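Local coordinates for Nitrate/nitrite binding protein NrtA (Synechocystis sp., PDB 2G29) that binds nitrate as the substrate-binding protein of the NrtABCD ABC transporter, which takes up nitrate and probably nitrite, at residues F208-G211 with E212-L216; Y304-G307 with N308-T312. All coordinates share one frame; numbering follows the deposited sequence.

Contact 1. Residues F208-G211 with E212-L216; sequences FCVG and EPWPL. With NO3 (nitrate ion), chain B.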
ATOM      1  N   PHE A 208       2.241   2.011  15.559  1.00 10.80           N
ATOM      2  CA  PHE A 208       2.514   2.422  14.192  1.00 10.35           C
ATOM      3  C   PHE A 208       2.027   1.400  13.180  1.00 10.04           C
ATOM      4  O   PHE A 208       1.902   0.207  13.486  1.00 10.85           O
ATOM      5  CB  PHE A 208       4.015   2.738  13.981  1.00 10.63           C
ATOM      6  CG  PHE A 208       4.964   1.562  14.174  1.00 10.37           C
ATOM      7  CD1 PHE A 208       5.500   0.916  13.058  1.00 10.47           C
ATOM      8  CD2 PHE A 208       5.422   1.179  15.456  1.00 11.55           C
ATOM      9  CE1 PHE A 208       6.497  -0.090  13.221  1.00 11.35           C
ATOM     10  CE2 PHE A 208       6.389   0.196  15.602  1.00 12.53           C
ATOM     11  CZ  PHE A 208       6.938  -0.447  14.471  1.00 13.40           C
ATOM     12  N   CYS A 209       1.793   1.863  11.962  1.00 10.18           N
ATOM     13  CA  CYS A 209       1.334   1.002  10.886  1.00 10.10           C
ATOM     14  C   CYS A 209       2.248   1.230   9.695  1.00 10.98           C
ATOM     15  O   CYS A 209       2.455   2.389   9.290  1.00 10.57           O
ATOM     16  CB  CYS A 209      -0.113   1.343  10.540  1.00 10.86           C
ATOM     17  SG  CYS A 209      -0.823   0.258   9.293  1.00 10.91           S
ATOM     18  N   VAL A 210       2.768   0.126   9.133  1.00 10.22           N
ATOM     19  CA  VAL A 210       3.748   0.202   8.033  1.00 11.05           C
ATOM     20  C   VAL A 210       3.758  -1.160   7.321  1.00  9.80           C
ATOM     21  O   VAL A 210       3.355  -2.157   7.890  1.00 10.30           O
ATOM     22  CB  VAL A 210       5.162   0.506   8.633  1.00 10.91           C
ATOM     23  CG1 VAL A 210       5.615  -0.657   9.542  1.00 11.42           C
ATOM     24  CG2 VAL A 210       6.208   0.746   7.549  1.00 11.70           C
ATOM     25  N   GLY A 211       4.173  -1.197   6.061  1.00  9.87           N
ATOM     26  CA  GLY A 211       4.201  -2.487   5.368  1.00  9.46           C
ATOM     27  C   GLY A 211       5.458  -3.311   5.615  1.00 10.23           C
ATOM     28  O   GLY A 211       6.465  -2.836   6.187  1.00 10.84           O
ATOM     29  N   GLU A 212       5.373  -4.598   5.233  1.00 10.33           N
ATOM     30  CA  GLU A 212       6.535  -5.478   5.372  1.00 10.57           C
ATOM     31  C   GLU A 212       7.702  -4.818   4.618  1.00  9.62           C
ATOM     32  O   GLU A 212       7.506  -4.143   3.595  1.00 10.09           O
ATOM     33  CB  GLU A 212       6.239  -6.845   4.768  1.00 10.13           C
ATOM     34  CG  GLU A 212       5.110  -7.663   5.428  1.00  8.82           C
ATOM     35  CD  GLU A 212       5.346  -8.053   6.900  1.00  9.48           C
ATOM     36  OE1 GLU A 212       6.457  -7.824   7.453  1.00 11.68           O
ATOM     37  OE2 GLU A 212       4.404  -8.637   7.482  1.00 11.00           O
ATOM     38  N   PRO A 213       8.936  -5.114   5.015  1.00  9.68           N
ATOM     39  CA  PRO A 213       9.373  -6.024   6.088  1.00  9.74           C
ATOM     40  C   PRO A 213       9.435  -5.430   7.494  1.00  9.69           C
ATOM     41  O   PRO A 213       9.853  -6.109   8.434  1.00 11.01           O
ATOM     42  CB  PRO A 213      10.769  -6.414   5.602  1.00 10.57           C
ATOM     43  CG  PRO A 213      11.313  -5.047   5.120  1.00 10.17           C
ATOM     44  CD  PRO A 213      10.098  -4.505   4.317  1.00  9.43           C
ATOM     45  N   TRP A 214       8.971  -4.198   7.671  1.00 10.77           N
ATOM     46  CA  TRP A 214       9.184  -3.563   8.967  1.00  9.57           C
ATOM     47  C   TRP A 214       8.469  -4.142  10.176  1.00 10.89           C
ATOM     48  O   TRP A 214       9.032  -4.087  11.276  1.00 10.50           O
ATOM     49  CB  TRP A 214       9.031  -2.026   8.775  1.00 10.14           C
ATOM     50  CG  TRP A 214       9.806  -1.531   7.564  1.00  9.74           C
ATOM     51  CD1 TRP A 214       9.267  -1.145   6.356  1.00  9.61           C
ATOM     52  CD2 TRP A 214      11.246  -1.478   7.384  1.00 10.25           C
ATOM     53  NE1 TRP A 214      10.255  -0.854   5.457  1.00 10.68           N
ATOM     54  CE2 TRP A 214      11.477  -1.047   6.061  1.00 10.44           C
ATOM     55  CE3 TRP A 214      12.347  -1.761   8.213  1.00 10.63           C
ATOM     56  CZ2 TRP A 214      12.774  -0.877   5.538  1.00 11.51           C
ATOM     57  CZ3 TRP A 214      13.646  -1.598   7.696  1.00 10.30           C
ATOM     58  CH2 TRP A 214      13.840  -1.157   6.374  1.00 11.43           C
ATOM     59  N   PRO A 215       7.261  -4.734  10.002  1.00 10.57           N
ATOM     60  CA  PRO A 215       6.596  -5.325  11.180  1.00 10.58           C
ATOM     61  C   PRO A 215       7.447  -6.503  11.679  1.00 11.27           C
ATOM     62  O   PRO A 215       7.664  -6.654  12.858  1.00 11.10           O
ATOM     63  CB  PRO A 215       5.257  -5.798  10.611  1.00 10.74           C
ATOM     64  CG  PRO A 215       4.966  -4.728   9.526  1.00 10.78           C
ATOM     65  CD  PRO A 215       6.332  -4.627   8.859  1.00 12.03           C
ATOM     66  N   LEU A 216       7.924  -7.351  10.773  1.00 10.39           N
ATOM     67  CA  LEU A 216       8.722  -8.482  11.232  1.00 11.96           C
ATOM     68  C   LEU A 216      10.052  -8.004  11.795  1.00 11.09           C
ATOM     69  O   LEU A 216      10.541  -8.572  12.781  1.00 11.94           O
ATOM     70  CB  LEU A 216       8.946  -9.490  10.097  1.00 11.82           C
ATOM     71  CG  LEU A 216       9.833 -10.716  10.475  1.00 11.09           C
ATOM     72  CD1 LEU A 216       9.337 -11.427  11.730  1.00 11.67           C
ATOM     73  CD2 LEU A 216       9.822 -11.708   9.329  1.00 12.08           C
TER
HETATM   74  N   NO3 B 700       4.388   1.225   3.823  1.00 13.58           N
HETATM   75  O1  NO3 B 700       3.962   0.006   3.380  1.00 11.55           O
HETATM   76  O2  NO3 B 700       4.966   1.586   4.994  1.00 13.12           O
HETATM   77  O3  NO3 B 700       4.142   2.394   2.885  1.00 12.31           O

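Contact 2. Residues Y304-G307 with N308-T312; sequences YNFG and NGQET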
ATOM      1  N   TYR A 304       3.725 -16.162  10.397  1.00 13.84           N
ATOM      2  CA  TYR A 304       3.618 -15.013  11.284  1.00 13.52           C
ATOM      3  C   TYR A 304       4.023 -15.137  12.736  1.00 14.00           C
ATOM      4  O   TYR A 304       3.364 -15.847  13.512  1.00 14.40           O
ATOM      5  CB  TYR A 304       2.167 -14.489  11.277  1.00 13.19           C
ATOM      6  CG  TYR A 304       1.761 -13.837   9.982  1.00 11.65           C
ATOM      7  CD1 TYR A 304       1.096 -14.548   8.966  1.00 13.19           C
ATOM      8  CD2 TYR A 304       2.080 -12.504   9.750  1.00 11.62           C
ATOM      9  CE1 TYR A 304       0.768 -13.934   7.754  1.00 10.88           C
ATOM     10  CE2 TYR A 304       1.746 -11.876   8.537  1.00 12.82           C
ATOM     11  CZ  TYR A 304       1.100 -12.593   7.557  1.00 13.48           C
ATOM     12  OH  TYR A 304       0.775 -12.005   6.356  1.00 15.09           O
ATOM     13  N   ASN A 305       5.095 -14.451  13.106  1.00 13.01           N
ATOM     14  CA  ASN A 305       5.508 -14.370  14.509  1.00 12.50           C
ATOM     15  C   ASN A 305       5.251 -12.903  14.890  1.00 13.17           C
ATOM     16  O   ASN A 305       5.953 -11.994  14.407  1.00 12.91           O
ATOM     17  CB  ASN A 305       7.003 -14.713  14.697  1.00 14.58           C
ATOM     18  CG  ASN A 305       7.474 -14.463  16.124  1.00 15.61           C
ATOM     19  OD1 ASN A 305       6.666 -14.395  17.052  1.00 16.31           O
ATOM     20  ND2 ASN A 305       8.770 -14.339  16.308  1.00 17.82           N
ATOM     21  N   PHE A 306       4.249 -12.688  15.741  1.00 12.67           N
ATOM     22  CA  PHE A 306       3.888 -11.354  16.206  1.00 13.34           C
ATOM     23  C   PHE A 306       4.672 -10.919  17.457  1.00 13.88           C
ATOM     24  O   PHE A 306       4.518  -9.802  17.915  1.00 14.31           O
ATOM     25  CB  PHE A 306       2.388 -11.247  16.529  1.00 13.75           C
ATOM     26  CG  PHE A 306       1.469 -11.216  15.324  1.00 14.06           C
ATOM     27  CD1 PHE A 306       1.951 -11.112  14.015  1.00 12.37           C
ATOM     28  CD2 PHE A 306       0.095 -11.234  15.517  1.00 14.61           C
ATOM     29  CE1 PHE A 306       1.043 -11.016  12.922  1.00 15.08           C
ATOM     30  CE2 PHE A 306      -0.785 -11.142  14.438  1.00 16.14           C
ATOM     31  CZ  PHE A 306      -0.307 -11.027  13.138  1.00 13.41           C
ATOM     32  N   GLY A 307       5.513 -11.797  18.005  1.00 15.38           N
ATOM     33  CA  GLY A 307       6.271 -11.427  19.189  1.00 15.59           C
ATOM     34  C   GLY A 307       5.462 -11.503  20.468  1.00 16.63           C
ATOM     35  O   GLY A 307       4.351 -12.044  20.484  1.00 17.21           O
ATOM     36  N   ASN A 308       6.023 -10.964  21.539  1.00 18.72           N
ATOM     37  CA  ASN A 308       5.349 -10.930  22.825  1.00 19.32           C
ATOM     38  C   ASN A 308       4.891 -12.302  23.301  1.00 21.30           C
ATOM     39  O   ASN A 308       3.831 -12.420  23.912  1.00 21.39           O
ATOM     40  CB  ASN A 308       4.147  -9.997  22.746  1.00 19.36           C
ATOM     41  CG  ASN A 308       3.683  -9.564  24.092  1.00 20.75           C
ATOM     42  OD1 ASN A 308       4.471  -9.543  25.042  1.00 23.28           O
ATOM     43  ND2 ASN A 308       2.409  -9.195  24.195  1.00 19.58           N
ATOM     44  N   GLY A 309       5.693 -13.316  22.997  1.00 22.68           N
ATOM     45  CA  GLY A 309       5.380 -14.662  23.437  1.00 24.87           C
ATOM     46  C   GLY A 309       4.276 -15.383  22.706  1.00 27.22           C
ATOM     47  O   GLY A 309       4.017 -16.560  22.984  1.00 28.42           O
ATOM     48  N   GLN A 310       3.624 -14.698  21.773  1.00 26.92           N
ATOM     49  CA  GLN A 310       2.538 -15.291  21.012  1.00 27.86           C
ATOM     50  C   GLN A 310       3.077 -16.389  20.094  1.00 27.73           C
ATOM     51  O   GLN A 310       4.091 -16.221  19.422  1.00 29.17           O
ATOM     52  CB  GLN A 310       1.833 -14.204  20.204  1.00 28.32           C
ATOM     53  CG  GLN A 310       0.589 -14.654  19.453  1.00 30.41           C
ATOM     54  CD  GLN A 310      -0.434 -13.527  19.333  1.00 32.42           C
ATOM     55  OE1 GLN A 310      -0.158 -12.477  18.750  1.00 31.30           O
ATOM     56  NE2 GLN A 310      -1.618 -13.740  19.907  1.00 33.51           N
ATOM     57  N   GLU A 311       2.401 -17.527  20.077  1.00 28.15           N
ATOM     58  CA  GLU A 311       2.844 -18.635  19.237  1.00 28.51           C
ATOM     59  C   GLU A 311       2.803 -18.258  17.754  1.00 27.66           C
ATOM     60  O   GLU A 311       1.878 -17.584  17.303  1.00 27.38           O
ATOM     61  CB  GLU A 311       1.948 -19.846  19.488  1.00 31.09           C
ATOM     62  CG  GLU A 311       1.985 -20.360  20.920  1.00 33.78           C
ATOM     63  CD  GLU A 311       0.750 -21.180  21.260  1.00 36.91           C
ATOM     64  OE1 GLU A 311      -0.358 -20.588  21.304  1.00 38.29           O
ATOM     65  OE2 GLU A 311       0.882 -22.409  21.472  1.00 38.18           O
ATOM     66  N   THR A 312       3.819 -18.691  17.010  1.00 26.26           N
ATOM     67  CA  THR A 312       3.905 -18.434  15.574  1.00 24.89           C
ATOM     68  C   THR A 312       2.817 -19.246  14.871  1.00 23.82           C
ATOM     69  O   THR A 312       2.550 -20.388  15.253  1.00 24.49           O
ATOM     70  CB  THR A 312       5.298 -18.843  15.023  1.00 25.30           C
ATOM     71  OG1 THR A 312       6.303 -18.025  15.635  1.00 25.32           O
ATOM     72  CG2 THR A 312       5.371 -18.666  13.502  1.00 24.74           C
TER
HETATM   73  O   HOH W   1       2.523 -14.887  16.284  1.00 21.40           O

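Contact 1. Residues F208-G211 with E212-L216
Val-210 and Trp-214 make the apolar part of this turn, where strand 207-211 passes into helix 214-221 beside the bound nitrate. Val-210 sends CG1 against Trp-214 CB (3.8 Å) and, less closely, toward Pro-215 CD (4.1 Å). With chi1 at 64° for CG1, CG2 is anti to the backbone N and lies between Trp-214 CD1, 3.8 Å away, and the nitrate, whose O2 is modelled so unusually near that the exact spacing is doubtful. Pro-213, joined to Glu-212 by a cis peptide, lays CG over the centre of one face of the indole and occupies the N-cap position.

Across the turn itself the one hydrogen bond runs between backbone atoms. Trp-214 N donates to Gly-211 O (3.2 Å, 146° at the hydrogen), lying in the carbonyl plane on a lone pair. The same oxygen is packed against Pro-215 CD at 3.2 Å.

Nitrate meets Gly-211 through its amide N, which donates to O2 at 3.1 Å and nearly straight (168°), and weakly to O1. A beta carbon on Gly-211 would collide with O1. Cutting Val-210 back to an alanine is likely to open a gap beside the indole, with the contacts to Trp-214 CB and CD1 and to Pro-215 CD lost.

Beyond the turn, Trp-214 NE1 bonds Ala-41 O, Glu-212 bonds Thr-43 through its backbone, and Glu-212 OE2 forms a salt bridge with Arg-299. Nitrate is also bonded by Trp-73 NE1 and Lys-240 NZ. The chemistry implies an anion received by a neutral backbone amide on this side, with Lys-240 probably supplying compensating charge; the bonds to Ala-41 and Thr-43, just past strand 36-39 of the other sheet, are consistent with the turn linking the two domains.

Contact 2. Residues Y304-G307 with N308-T312
Phe-306 runs alongside Gln-310 in the same direction: Gln-310 OE1 meets the rim of the ring, 3.5 Å from Phe-306 CD2, while ring and amide planes are turned 62° apart. The two flank the tip of a hairpin connecting strands 303-304 and 313-314, closed by a type I' turn from Gly-307 to Gln-310. Gln-310 N donates to Gly-307 O (3.0 Å, 158°), from well above the carbonyl plane. Asn-308 and Gly-309 take the positive phi angles of that turn, a classic Asn-Gly pair, and Asn-308 ND2 is held by Lys-135 O. Gly-307 itself has a conformation in which a beta carbon would crowd the carbonyl oxygen of Phe-306.

An Asx turn precedes it. Asn-305 swings CG away from its backbone N (chi1 173°), bringing OD1 round to accept from Gly-307 N at 3.0 Å. The side chain crosses Thr-312 at about a right angle, with Thr-312 OG1 3.5 Å from Asn-305 CB, and Thr-312 CA makes a CA-H...O contact with Tyr-304 O. Inward, Phe-306 packs on strand 225-229 and meets Phe-313 edge-to-face. Between the arms, one water donates to Tyr-304 O (3.1 Å) and Glu-311 O (3.0 Å) and accepts from Phe-306 N (2.8 Å).

The two contacts follow one another in the sequence; their centres are 15 Å apart, and their nearest atoms approach to about 4 Å without touching. Arg-299 joins them, pairing with Glu-212 OE2 of contact 1 and donating through NH2 to Asn-305 O of contact 2. Both are tied to the same five-stranded sheet: strand 207-211 lies within it, and Phe-306 packs on its edge strand, 225-229, with a backbone bond to Gln-226. Of the two, contact 1 alone reaches nitrate. In contact 2 the side chain of Tyr-304 remains about 9 Å from that of Gln-126 and about 10 Å from Gly-211, so the hairpin does not line the site.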